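Local coordinates for D-3-phosphoglycerate dehydrogenase (Sulfolobus tokodaii, PDB 2EKL), which probably catalyses the NAD-dependent oxidation of 3-phosphoglycerate as a D-isomer specific 2-hydroxyacid dehydrogenase, at residues Y254-D257 / V258-N261; V235-G239 / K240-D244; D244-K248 / G249-A253. All blocks are in the same frame, centred on the assembly; numbering follows the deposited sequence.

The three contacts follow one beta-alpha-beta crossover of the Rossmann-type NAD-binding domain, from the loop after strand 226-230 through helix 239-247 and strand 251-256 to the loop beyond it. Contact 2 caps the start of the helix and contact 3 its end; they share Asp244. Contact 1 lies where the strand gives out beside the nicotinamide. Contacts 1 and 2 are largely buried and touch: Trp260 NE1 probably bonds to Val237 O, and Leu242 packs on Tyr254 and Trp260. Contact 3 is only partly buried and its lysines reach the surface. Chemistry changes accordingly: aromatic packing and cofactor binding in contact 1, a side-chain N-cap in contact 2, a backbone Schellman closure in contact 3.

Contact 1: residues Y254-D257 / V258-N261; sequences YATD and VFWN. With NAD (nicotinamide-adenine-dinucleotide), chain B.
Tyr254 meets Trp260 where strand 251-256 of the Rossmann-type sheet runs out into the loop that follows it. The two side chains approach from opposite directions, and CE2 of Tyr254 lies 4.1 Å from CH2 of Trp260. A water bridges the turn: it is 2.6 Å from Tyr254 OH and donates to Val258 O at 2.6 Å, while sitting over one face of the indole, near the rim. Asn230 ND2 is a further partner of the phenol oxygen. Thr256 then turns back on the loop. Its OG1 is 2.7 Å from Val258 O, but Asn230 O also competes for the single hydroxyl proton. The methyl CG2 of the same threonine touches the edge of the Phe259 ring, 3.9 Å from CD1, and CZ3 of Trp260 covers one face of that ring over its centre. At Asp257 the carboxylate swings to the cofactor, CG being anti to the backbone N (chi1 -177°). Thr281 and the amide of Ile284 hold OD1, and the amide of Gly285 bonds to OD2. This leaves the carboxylate gripped at both oxygens, with OD2 accepting from the carboxamide N7N of NAD at 2.7 Å, N-H...O angle 154°.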
ATOM      1  N   TYR A 254      -1.828  14.355   0.029  1.00 14.56           N
ATOM      2  CA  TYR A 254      -2.665  14.128   1.198  1.00 14.72           C
ATOM      3  C   TYR A 254      -3.447  12.864   0.850  1.00 15.02           C
ATOM      4  O   TYR A 254      -4.202  12.840  -0.128  1.00 15.57           O
ATOM      5  CB  TYR A 254      -3.639  15.291   1.432  1.00 14.78           C
ATOM      6  CG  TYR A 254      -4.547  15.102   2.637  1.00 14.33           C
ATOM      7  CD1 TYR A 254      -4.027  15.070   3.936  1.00 16.48           C
ATOM      8  CD2 TYR A 254      -5.927  14.968   2.481  1.00 13.43           C
ATOM      9  CE1 TYR A 254      -4.863  14.911   5.045  1.00 15.61           C
ATOM     10  CE2 TYR A 254      -6.769  14.809   3.582  1.00 15.00           C
ATOM     11  CZ  TYR A 254      -6.231  14.782   4.860  1.00 15.29           C
ATOM     12  OH  TYR A 254      -7.065  14.636   5.944  1.00 17.09           O
ATOM     13  N   ALA A 255      -3.235  11.804   1.623  1.00 13.76           N
ATOM     14  CA  ALA A 255      -3.924  10.533   1.392  1.00 14.46           C
ATOM     15  C   ALA A 255      -4.844  10.299   2.575  1.00 14.50           C
ATOM     16  O   ALA A 255      -4.383  10.221   3.711  1.00 16.19           O
ATOM     17  CB  ALA A 255      -2.907   9.401   1.275  1.00 15.02           C
ATOM     18  N   THR A 256      -6.139  10.158   2.318  1.00 14.41           N
ATOM     19  CA  THR A 256      -7.079  10.001   3.415  1.00 13.77           C
ATOM     20  C   THR A 256      -8.221   9.029   3.152  1.00 14.49           C
ATOM     21  O   THR A 256      -8.630   8.824   2.010  1.00 13.22           O
ATOM     22  CB  THR A 256      -7.677  11.379   3.775  1.00 14.60           C
ATOM     23  OG1 THR A 256      -8.517  11.262   4.924  1.00 16.79           O
ATOM     24  CG2 THR A 256      -8.504  11.920   2.606  1.00 16.92           C
ATOM     25  N   ASP A 257      -8.723   8.427   4.228  1.00 13.62           N
ATOM     26  CA  ASP A 257      -9.850   7.511   4.143  1.00 13.81           C
ATOM     27  C   ASP A 257     -11.063   8.248   4.719  1.00 13.42           C
ATOM     28  O   ASP A 257     -12.179   7.730   4.715  1.00 15.89           O
ATOM     29  CB  ASP A 257      -9.573   6.246   4.963  1.00 14.13           C
ATOM     30  CG  ASP A 257     -10.691   5.222   4.858  1.00 13.89           C
ATOM     31  OD1 ASP A 257     -11.092   4.887   3.720  1.00 13.52           O
ATOM     32  OD2 ASP A 257     -11.163   4.740   5.912  1.00 16.26           O
ATOM     33  N   VAL A 258     -10.830   9.460   5.212  1.00 15.51           N
ATOM     34  CA  VAL A 258     -11.897  10.262   5.809  1.00 17.93           C
ATOM     35  C   VAL A 258     -11.969  11.686   5.251  1.00 20.64           C
ATOM     36  O   VAL A 258     -10.947  12.353   5.060  1.00 19.48           O
ATOM     37  CB  VAL A 258     -11.726  10.337   7.346  1.00 17.19           C
ATOM     38  CG1 VAL A 258     -11.828   8.941   7.946  1.00 18.07           C
ATOM     39  CG2 VAL A 258     -10.386  10.972   7.691  1.00 18.32           C
ATOM     40  N   PHE A 259     -13.186  12.148   4.986  1.00 22.20           N
ATOM     41  CA  PHE A 259     -13.391  13.490   4.456  1.00 22.84           C
ATOM     42  C   PHE A 259     -14.378  14.232   5.351  1.00 24.15           C
ATOM     43  O   PHE A 259     -15.255  13.623   5.961  1.00 25.05           O
ATOM     44  CB  PHE A 259     -13.928  13.423   3.022  1.00 23.40           C
ATOM     45  CG  PHE A 259     -13.117  14.218   2.033  1.00 21.10           C
ATOM     46  CD1 PHE A 259     -11.797  13.874   1.758  1.00 22.23           C
ATOM     47  CD2 PHE A 259     -13.672  15.316   1.378  1.00 20.62           C
ATOM     48  CE1 PHE A 259     -11.039  14.610   0.847  1.00 21.88           C
ATOM     49  CE2 PHE A 259     -12.925  16.057   0.465  1.00 21.16           C
ATOM     50  CZ  PHE A 259     -11.605  15.704   0.199  1.00 24.01           C
ATOM     51  N   TRP A 260     -14.220  15.548   5.433  1.00 24.43           N
ATOM     52  CA  TRP A 260     -15.080  16.378   6.265  1.00 26.31           C
ATOM     53  C   TRP A 260     -16.543  16.082   5.963  1.00 26.64           C
ATOM     54  O   TRP A 260     -17.371  16.013   6.870  1.00 29.04           O
ATOM     55  CB  TRP A 260     -14.725  17.845   6.029  1.00 25.46           C
ATOM     56  CG  TRP A 260     -13.283  18.105   6.380  1.00 24.19           C
ATOM     57  CD1 TRP A 260     -12.789  18.482   7.598  1.00 24.00           C
ATOM     58  CD2 TRP A 260     -12.146  17.896   5.533  1.00 23.74           C
ATOM     59  NE1 TRP A 260     -11.413  18.514   7.564  1.00 23.68           N
ATOM     60  CE2 TRP A 260     -10.992  18.159   6.309  1.00 23.92           C
ATOM     61  CE3 TRP A 260     -11.986  17.508   4.196  1.00 24.76           C
ATOM     62  CZ2 TRP A 260      -9.698  18.044   5.791  1.00 23.26           C
ATOM     63  CZ3 TRP A 260     -10.696  17.395   3.681  1.00 23.92           C
ATOM     64  CH2 TRP A 260      -9.570  17.662   4.480  1.00 22.67           C
ATOM     65  N   ASN A 261     -16.837  15.890   4.683  1.00 27.91           N
ATOM     66  CA  ASN A 261     -18.176  15.545   4.215  1.00 27.95           C
ATOM     67  C   ASN A 261     -17.989  14.460   3.161  1.00 27.33           C
ATOM     68  O   ASN A 261     -17.232  14.641   2.206  1.00 26.11           O
ATOM     69  CB  ASN A 261     -18.875  16.759   3.599  1.00 28.28           C
ATOM     70  CG  ASN A 261     -19.486  17.673   4.645  1.00 30.25           C
ATOM     71  OD1 ASN A 261     -20.416  17.288   5.356  1.00 31.60           O
ATOM     72  ND2 ASN A 261     -18.962  18.888   4.750  1.00 32.70           N
TER
HETATM   73  PA  NAD B1300      -6.798   4.922  20.306  1.00 21.06           P
HETATM   74  O1A NAD B1300      -6.180   3.614  20.585  1.00 20.44           O
HETATM   75  O2A NAD B1300      -7.754   5.458  21.358  1.00 18.98           O
HETATM   76  O5B NAD B1300      -5.599   5.952  20.038  1.00 21.90           O
HETATM   77  C5B NAD B1300      -5.895   7.317  19.785  1.00 21.47           C
HETATM   78  C4B NAD B1300      -4.557   8.113  20.320  1.00 23.44           C
HETATM   79  O4B NAD B1300      -4.512   9.450  19.795  1.00 24.95           O
HETATM   80  C3B NAD B1300      -4.487   8.071  21.884  1.00 23.53           C
HETATM   81  O3B NAD B1300      -3.235   7.562  22.342  1.00 21.77           O
HETATM   82  C2B NAD B1300      -4.819   9.520  22.258  1.00 25.95           C
HETATM   83  O2B NAD B1300      -4.357  10.002  23.497  1.00 25.74           O
HETATM   84  C1B NAD B1300      -4.284  10.184  21.043  1.00 25.19           C
HETATM   85  N9A NAD B1300      -4.712  11.612  20.895  1.00 26.04           N
HETATM   86  C8A NAD B1300      -5.943  12.216  21.101  1.00 26.96           C
HETATM   87  N7A NAD B1300      -5.847  13.542  20.841  1.00 28.93           N
HETATM   88  C5A NAD B1300      -4.573  13.803  20.469  1.00 29.54           C
HETATM   89  C6A NAD B1300      -3.838  14.989  20.070  1.00 31.61           C
HETATM   90  N6A NAD B1300      -4.429  16.171  20.012  1.00 34.11           N
HETATM   91  N1A NAD B1300      -2.446  14.890  19.732  1.00 31.28           N
HETATM   92  C2A NAD B1300      -1.749  13.639  19.777  1.00 31.34           C
HETATM   93  N3A NAD B1300      -2.462  12.480  20.166  1.00 26.81           N
HETATM   94  C4A NAD B1300      -3.840  12.573  20.501  1.00 27.80           C
HETATM   95  O3  NAD B1300      -7.643   4.837  18.938  1.00 21.21           O
HETATM   96  PN  NAD B1300      -7.395   3.944  17.617  1.00 21.77           P
HETATM   97  O1N NAD B1300      -5.952   3.759  17.402  1.00 21.50           O
HETATM   98  O2N NAD B1300      -8.186   2.701  17.854  1.00 22.91           O
HETATM   99  O5D NAD B1300      -8.132   4.877  16.582  1.00 23.42           O
HETATM  100  C5D NAD B1300      -7.464   6.010  16.068  1.00 22.92           C
HETATM  101  C4D NAD B1300      -8.349   6.791  15.119  1.00 24.51           C
HETATM  102  O4D NAD B1300      -8.684   6.040  13.966  1.00 21.35           O
HETATM  103  C3D NAD B1300      -9.715   7.274  15.685  1.00 23.97           C
HETATM  104  O3D NAD B1300      -9.998   8.620  15.273  1.00 25.10           O
HETATM  105  C2D NAD B1300     -10.676   6.259  15.181  1.00 23.92           C
HETATM  106  O2D NAD B1300     -12.023   6.667  15.316  1.00 25.81           O
HETATM  107  C1D NAD B1300     -10.091   6.090  13.807  1.00 23.02           C
HETATM  108  N1N NAD B1300     -10.479   4.881  13.026  1.00 21.81           N
HETATM  109  C2N NAD B1300     -10.835   5.057  11.652  1.00 21.52           C
HETATM  110  C3N NAD B1300     -11.209   3.914  10.885  1.00 21.19           C
HETATM  111  C7N NAD B1300     -11.574   4.087   9.460  1.00 20.79           C
HETATM  112  O7N NAD B1300     -12.537   3.287   8.974  1.00 21.24           O
HETATM  113  N7N NAD B1300     -11.017   4.973   8.646  1.00 20.69           N
HETATM  114  C4N NAD B1300     -11.213   2.587  11.558  1.00 22.15           C
HETATM  115  C5N NAD B1300     -10.850   2.424  12.954  1.00 22.62           C
HETATM  116  C6N NAD B1300     -10.479   3.594  13.690  1.00 22.58           C
HETATM  117  O   HOH W   1      -9.683  14.515   5.567  1.00 20.88           O

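Contact 2: residues V235-G239 / K240-D244; sequences VAVNG and KALLD
Asn238 reaches over the first turn of helix 239-247 as its N-cap, receiving the amide of Ala241 on its side-chain oxygen. OD1 and Ala241 N are 2.9 Å apart and the bond is nearly straight at the hydrogen (161°). At the oxygen, however, the N-H arrives from above the plane of the side-chain amide, 63° out of it, so the amide group lies across the helix end instead of pointing its rim at the donor. The first torsion explains this position: with CG opposite the backbone N (chi1 -179°), the amide is folded forward over the helix. There it also packs on the methyl of Ala241, whose CB is 3.5 Å from Asn238 CG. The far side of the amide is fixed as well, since ND2 donates to Asp215 OD1.

Behind the cap the regular helical bonds begin, Leu242 N donating to Asn238 O at 2.9 Å and Leu243 N to Gly239 O at 3.0 Å. A serine here, having no ND2 and no amide plane, would probably leave the Asp215 carboxylate without one of its partners and open a gap beside the methyl of Ala241.

On another side of the turn Val237 and Leu242, the residue before the cap and the fourth after it, form a hydrophobic staple that folds the incoming loop against the helix. Val237 turns toward the helix and places CG1 4.3 Å from Leu242 CB. Beyond CB, Leu242 continues onto Tyr254 and Trp260 of the neighbouring strand and loop. Lys240 diverges from both, its extended chain leading away from the cap, while its CB stays 3.6 Å from Asn238 OD1.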
ATOM      1  N   VAL A 235     -11.767  16.024  10.878  1.00 22.51           N
ATOM      2  CA  VAL A 235     -11.694  17.236  11.697  1.00 23.31           C
ATOM      3  C   VAL A 235     -10.344  17.475  12.377  1.00 23.24           C
ATOM      4  O   VAL A 235     -10.093  18.569  12.886  1.00 23.45           O
ATOM      5  CB  VAL A 235     -12.808  17.260  12.781  1.00 23.88           C
ATOM      6  CG1 VAL A 235     -14.173  17.188  12.121  1.00 26.45           C
ATOM      7  CG2 VAL A 235     -12.623  16.113  13.757  1.00 23.38           C
ATOM      8  N   ALA A 236      -9.482  16.463  12.389  1.00 21.45           N
ATOM      9  CA  ALA A 236      -8.165  16.607  13.000  1.00 21.52           C
ATOM     10  C   ALA A 236      -7.305  17.527  12.137  1.00 21.58           C
ATOM     11  O   ALA A 236      -6.271  18.026  12.582  1.00 22.02           O
ATOM     12  CB  ALA A 236      -7.494  15.240  13.136  1.00 22.08           C
ATOM     13  N   VAL A 237      -7.752  17.759  10.907  1.00 20.41           N
ATOM     14  CA  VAL A 237      -7.026  18.607   9.966  1.00 20.13           C
ATOM     15  C   VAL A 237      -7.832  19.808   9.487  1.00 21.03           C
ATOM     16  O   VAL A 237      -9.022  19.691   9.193  1.00 20.70           O
ATOM     17  CB  VAL A 237      -6.607  17.804   8.713  1.00 19.73           C
ATOM     18  CG1 VAL A 237      -5.902  18.718   7.710  1.00 21.12           C
ATOM     19  CG2 VAL A 237      -5.701  16.656   9.116  1.00 19.85           C
ATOM     20  N   ASN A 238      -7.176  20.962   9.414  1.00 19.21           N
ATOM     21  CA  ASN A 238      -7.820  22.175   8.919  1.00 19.18           C
ATOM     22  C   ASN A 238      -7.805  22.004   7.400  1.00 18.95           C
ATOM     23  O   ASN A 238      -6.769  22.192   6.761  1.00 16.85           O
ATOM     24  CB  ASN A 238      -7.004  23.411   9.314  1.00 20.58           C
ATOM     25  CG  ASN A 238      -7.638  24.708   8.844  1.00 21.53           C
ATOM     26  OD1 ASN A 238      -8.277  24.756   7.794  1.00 20.44           O
ATOM     27  ND2 ASN A 238      -7.444  25.774   9.613  1.00 21.66           N
ATOM     28  N   GLY A 239      -8.952  21.639   6.833  1.00 17.90           N
ATOM     29  CA  GLY A 239      -9.047  21.414   5.400  1.00 17.97           C
ATOM     30  C   GLY A 239      -8.715  22.601   4.522  1.00 17.40           C
ATOM     31  O   GLY A 239      -8.137  22.446   3.445  1.00 16.77           O
ATOM     32  N   LYS A 240      -9.095  23.792   4.965  1.00 18.02           N
ATOM     33  CA  LYS A 240      -8.818  24.987   4.190  1.00 18.82           C
ATOM     34  C   LYS A 240      -7.320  25.290   4.207  1.00 18.07           C
ATOM     35  O   LYS A 240      -6.752  25.694   3.195  1.00 18.77           O
ATOM     36  CB  LYS A 240      -9.643  26.153   4.734  1.00 17.41           C
ATOM     37  CG  LYS A 240     -11.139  25.929   4.535  1.00 19.75           C
ATOM     38  CD  LYS A 240     -11.994  26.973   5.247  1.00 21.22           C
ATOM     39  CE  LYS A 240     -13.472  26.715   4.995  1.00 22.50           C
ATOM     40  NZ  LYS A 240     -14.340  27.704   5.689  1.00 24.84           N
ATOM     41  N   ALA A 241      -6.680  25.076   5.352  1.00 17.96           N
ATOM     42  CA  ALA A 241      -5.245  25.303   5.454  1.00 17.61           C
ATOM     43  C   ALA A 241      -4.552  24.274   4.556  1.00 16.56           C
ATOM     44  O   ALA A 241      -3.582  24.588   3.868  1.00 17.33           O
ATOM     45  CB  ALA A 241      -4.783  25.137   6.903  1.00 17.30           C
ATOM     46  N   LEU A 242      -5.063  23.045   4.565  1.00 16.88           N
ATOM     47  CA  LEU A 242      -4.496  21.977   3.745  1.00 17.46           C
ATOM     48  C   LEU A 242      -4.515  22.356   2.268  1.00 16.93           C
ATOM     49  O   LEU A 242      -3.507  22.248   1.576  1.00 16.66           O
ATOM     50  CB  LEU A 242      -5.284  20.676   3.944  1.00 18.94           C
ATOM     51  CG  LEU A 242      -4.879  19.496   3.053  1.00 18.56           C
ATOM     52  CD1 LEU A 242      -3.456  19.049   3.377  1.00 19.72           C
ATOM     53  CD2 LEU A 242      -5.867  18.353   3.268  1.00 20.11           C
ATOM     54  N   LEU A 243      -5.670  22.796   1.782  1.00 17.47           N
ATOM     55  CA  LEU A 243      -5.794  23.182   0.382  1.00 18.93           C
ATOM     56  C   LEU A 243      -4.802  24.296   0.062  1.00 19.01           C
ATOM     57  O   LEU A 243      -4.172  24.304  -0.994  1.00 19.78           O
ATOM     58  CB  LEU A 243      -7.227  23.649   0.094  1.00 19.53           C
ATOM     59  CG  LEU A 243      -7.522  24.150  -1.326  1.00 20.83           C
ATOM     60  CD1 LEU A 243      -7.230  23.058  -2.344  1.00 21.19           C
ATOM     61  CD2 LEU A 243      -8.976  24.577  -1.411  1.00 20.94           C
ATOM     62  N   ASP A 244      -4.663  25.232   0.994  1.00 20.97           N
ATOM     63  CA  ASP A 244      -3.749  26.357   0.843  1.00 21.19           C
ATOM     64  C   ASP A 244      -2.327  25.847   0.623  1.00 21.65           C
ATOM     65  O   ASP A 244      -1.645  26.244  -0.328  1.00 19.73           O
ATOM     66  CB  ASP A 244      -3.813  27.230   2.103  1.00 24.46           C
ATOM     67  CG  ASP A 244      -3.042  28.531   1.964  1.00 27.26           C
ATOM     68  OD1 ASP A 244      -2.418  28.754   0.905  1.00 28.92           O
ATOM     69  OD2 ASP A 244      -3.066  29.335   2.922  1.00 28.18           O
TER

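Contact 3: residues D244-K248 / G249-A253; sequences DYIKK and GKVYA
Tyr245, in the last turns of helix 239-247, lies alongside Lys250 and touches Val251 with its CB after the chain has reversed through a Schellman motif into strand 251-256. That CB begins the contact, 3.9 Å from CG2 of Val251. Further out, CD1 touches the aliphatic part of Lys250, 3.8 Å from CD, and CE1 remains near the same methylene; the two side chains run side by side and point the same way. The ammonium of Lys248 stands over one face of the ring, NZ being 3.7 Å above the plane and toward the rim, and Phe219 meets the ring with its plane almost parallel. At the tip, OH bonds to Glu220 OE1. Lys250, meanwhile, extends fully and gives its NZ to Phe219 O.

The helix end itself is closed by backbone bonds. Gly249 N donates to Ile246 O at 3.0 Å, while Tyr245 O accepts a weak bond from Lys250 N and a straighter one from Val251 N (3.3 Å, 168°). Gly249 has a positive phi of 93°, where any CB would clash with Lys248 O. Ile246 CG1 packs 3.8 Å from Val251 CB. Lys247 NZ forms a salt bridge with Glu271, and Lys248 NZ a long one with Asp244 OD2. The chemistry thus divides: apolar carbons seat the helix end on the strand, whereas the charged ends of the lysines turn to polar partners at the margin, which probably offsets part of their charge.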
ATOM      1  N   ASP A 244      -4.663  25.232   0.994  1.00 20.97           N
ATOM      2  CA  ASP A 244      -3.749  26.357   0.843  1.00 21.19           C
ATOM      3  C   ASP A 244      -2.327  25.847   0.623  1.00 21.65           C
ATOM      4  O   ASP A 244      -1.645  26.244  -0.328  1.00 19.73           O
ATOM      5  CB  ASP A 244      -3.813  27.230   2.103  1.00 24.46           C
ATOM      6  CG  ASP A 244      -3.042  28.531   1.964  1.00 27.26           C
ATOM      7  OD1 ASP A 244      -2.418  28.754   0.905  1.00 28.92           O
ATOM      8  OD2 ASP A 244      -3.066  29.335   2.922  1.00 28.18           O
ATOM      9  N   TYR A 245      -1.882  24.955   1.503  1.00 19.87           N
ATOM     10  CA  TYR A 245      -0.537  24.411   1.410  1.00 19.02           C
ATOM     11  C   TYR A 245      -0.312  23.436   0.259  1.00 18.85           C
ATOM     12  O   TYR A 245       0.825  23.225  -0.160  1.00 19.51           O
ATOM     13  CB  TYR A 245      -0.146  23.792   2.753  1.00 18.53           C
ATOM     14  CG  TYR A 245       0.272  24.843   3.754  1.00 19.38           C
ATOM     15  CD1 TYR A 245       1.589  25.308   3.796  1.00 21.72           C
ATOM     16  CD2 TYR A 245      -0.658  25.421   4.615  1.00 21.17           C
ATOM     17  CE1 TYR A 245       1.966  26.328   4.672  1.00 22.18           C
ATOM     18  CE2 TYR A 245      -0.291  26.445   5.495  1.00 23.86           C
ATOM     19  CZ  TYR A 245       1.022  26.890   5.516  1.00 23.58           C
ATOM     20  OH  TYR A 245       1.391  27.891   6.382  1.00 25.58           O
ATOM     21  N   ILE A 246      -1.382  22.838  -0.252  1.00 18.88           N
ATOM     22  CA  ILE A 246      -1.246  21.941  -1.394  1.00 20.30           C
ATOM     23  C   ILE A 246      -1.056  22.823  -2.631  1.00 21.38           C
ATOM     24  O   ILE A 246      -0.196  22.561  -3.476  1.00 20.76           O
ATOM     25  CB  ILE A 246      -2.498  21.050  -1.572  1.00 19.68           C
ATOM     26  CG1 ILE A 246      -2.495  19.941  -0.514  1.00 18.92           C
ATOM     27  CG2 ILE A 246      -2.523  20.442  -2.972  1.00 21.86           C
ATOM     28  CD1 ILE A 246      -3.679  18.996  -0.601  1.00 18.45           C
ATOM     29  N   LYS A 247      -1.846  23.888  -2.720  1.00 22.97           N
ATOM     30  CA  LYS A 247      -1.745  24.803  -3.850  1.00 24.14           C
ATOM     31  C   LYS A 247      -0.409  25.540  -3.873  1.00 25.81           C
ATOM     32  O   LYS A 247       0.091  25.883  -4.942  1.00 25.82           O
ATOM     33  CB  LYS A 247      -2.917  25.789  -3.830  1.00 24.49           C
ATOM     34  CG  LYS A 247      -4.251  25.102  -4.102  1.00 24.92           C
ATOM     35  CD  LYS A 247      -5.437  26.037  -3.942  1.00 28.09           C
ATOM     36  CE  LYS A 247      -5.459  27.110  -5.014  1.00 29.67           C
ATOM     37  NZ  LYS A 247      -6.730  27.889  -4.963  1.00 31.08           N
ATOM     38  N   LYS A 248       0.168  25.775  -2.695  1.00 26.04           N
ATOM     39  CA  LYS A 248       1.464  26.447  -2.596  1.00 27.52           C
ATOM     40  C   LYS A 248       2.558  25.506  -3.098  1.00 26.97           C
ATOM     41  O   LYS A 248       3.661  25.940  -3.433  1.00 27.77           O
ATOM     42  CB  LYS A 248       1.775  26.827  -1.144  1.00 28.49           C
ATOM     43  CG  LYS A 248       0.906  27.924  -0.564  1.00 33.70           C
ATOM     44  CD  LYS A 248       1.272  28.177   0.889  1.00 35.29           C
ATOM     45  CE  LYS A 248       0.453  29.310   1.479  1.00 39.50           C
ATOM     46  NZ  LYS A 248       0.734  29.505   2.926  1.00 40.02           N
ATOM     47  N   GLY A 249       2.243  24.215  -3.133  1.00 24.95           N
ATOM     48  CA  GLY A 249       3.202  23.226  -3.590  1.00 24.79           C
ATOM     49  C   GLY A 249       4.015  22.608  -2.464  1.00 23.72           C
ATOM     50  O   GLY A 249       4.923  21.811  -2.713  1.00 23.14           O
ATOM     51  N   LYS A 250       3.695  22.958  -1.222  1.00 20.64           N
ATOM     52  CA  LYS A 250       4.439  22.418  -0.090  1.00 19.90           C
ATOM     53  C   LYS A 250       4.104  20.965   0.212  1.00 18.70           C
ATOM     54  O   LYS A 250       4.997  20.156   0.463  1.00 19.51           O
ATOM     55  CB  LYS A 250       4.203  23.250   1.172  1.00 20.37           C
ATOM     56  CG  LYS A 250       5.083  22.798   2.335  1.00 22.04           C
ATOM     57  CD  LYS A 250       5.003  23.732   3.526  1.00 21.88           C
ATOM     58  CE  LYS A 250       5.999  23.309   4.595  1.00 22.28           C
ATOM     59  NZ  LYS A 250       5.969  24.203   5.784  1.00 21.50           N
ATOM     60  N   VAL A 251       2.816  20.639   0.208  1.00 17.22           N
ATOM     61  CA  VAL A 251       2.378  19.275   0.490  1.00 16.58           C
ATOM     62  C   VAL A 251       2.451  18.449  -0.787  1.00 17.89           C
ATOM     63  O   VAL A 251       1.809  18.779  -1.783  1.00 17.16           O
ATOM     64  CB  VAL A 251       0.927  19.264   1.036  1.00 16.56           C
ATOM     65  CG1 VAL A 251       0.451  17.832   1.259  1.00 17.02           C
ATOM     66  CG2 VAL A 251       0.862  20.054   2.343  1.00 20.51           C
ATOM     67  N   TYR A 252       3.251  17.387  -0.758  1.00 15.89           N
ATOM     68  CA  TYR A 252       3.409  16.519  -1.919  1.00 17.30           C
ATOM     69  C   TYR A 252       2.104  15.777  -2.180  1.00 16.20           C
ATOM     70  O   TYR A 252       1.681  15.612  -3.331  1.00 17.28           O
ATOM     71  CB  TYR A 252       4.532  15.508  -1.666  1.00 16.98           C
ATOM     72  CG  TYR A 252       4.822  14.600  -2.837  1.00 19.10           C
ATOM     73  CD1 TYR A 252       5.576  15.047  -3.923  1.00 21.10           C
ATOM     74  CD2 TYR A 252       4.338  13.292  -2.864  1.00 19.26           C
ATOM     75  CE1 TYR A 252       5.844  14.212  -5.006  1.00 21.56           C
ATOM     76  CE2 TYR A 252       4.599  12.448  -3.947  1.00 19.96           C
ATOM     77  CZ  TYR A 252       5.354  12.915  -5.010  1.00 21.82           C
ATOM     78  OH  TYR A 252       5.628  12.090  -6.079  1.00 24.43           O
ATOM     79  N   ALA A 253       1.463  15.332  -1.104  1.00 14.94           N
ATOM     80  CA  ALA A 253       0.211  14.607  -1.229  1.00 14.65           C
ATOM     81  C   ALA A 253      -0.504  14.447   0.103  1.00 16.15           C
ATOM     82  O   ALA A 253       0.126  14.424   1.166  1.00 16.43           O
ATOM     83  CB  ALA A 253       0.469  13.222  -1.845  1.00 16.49           C
TER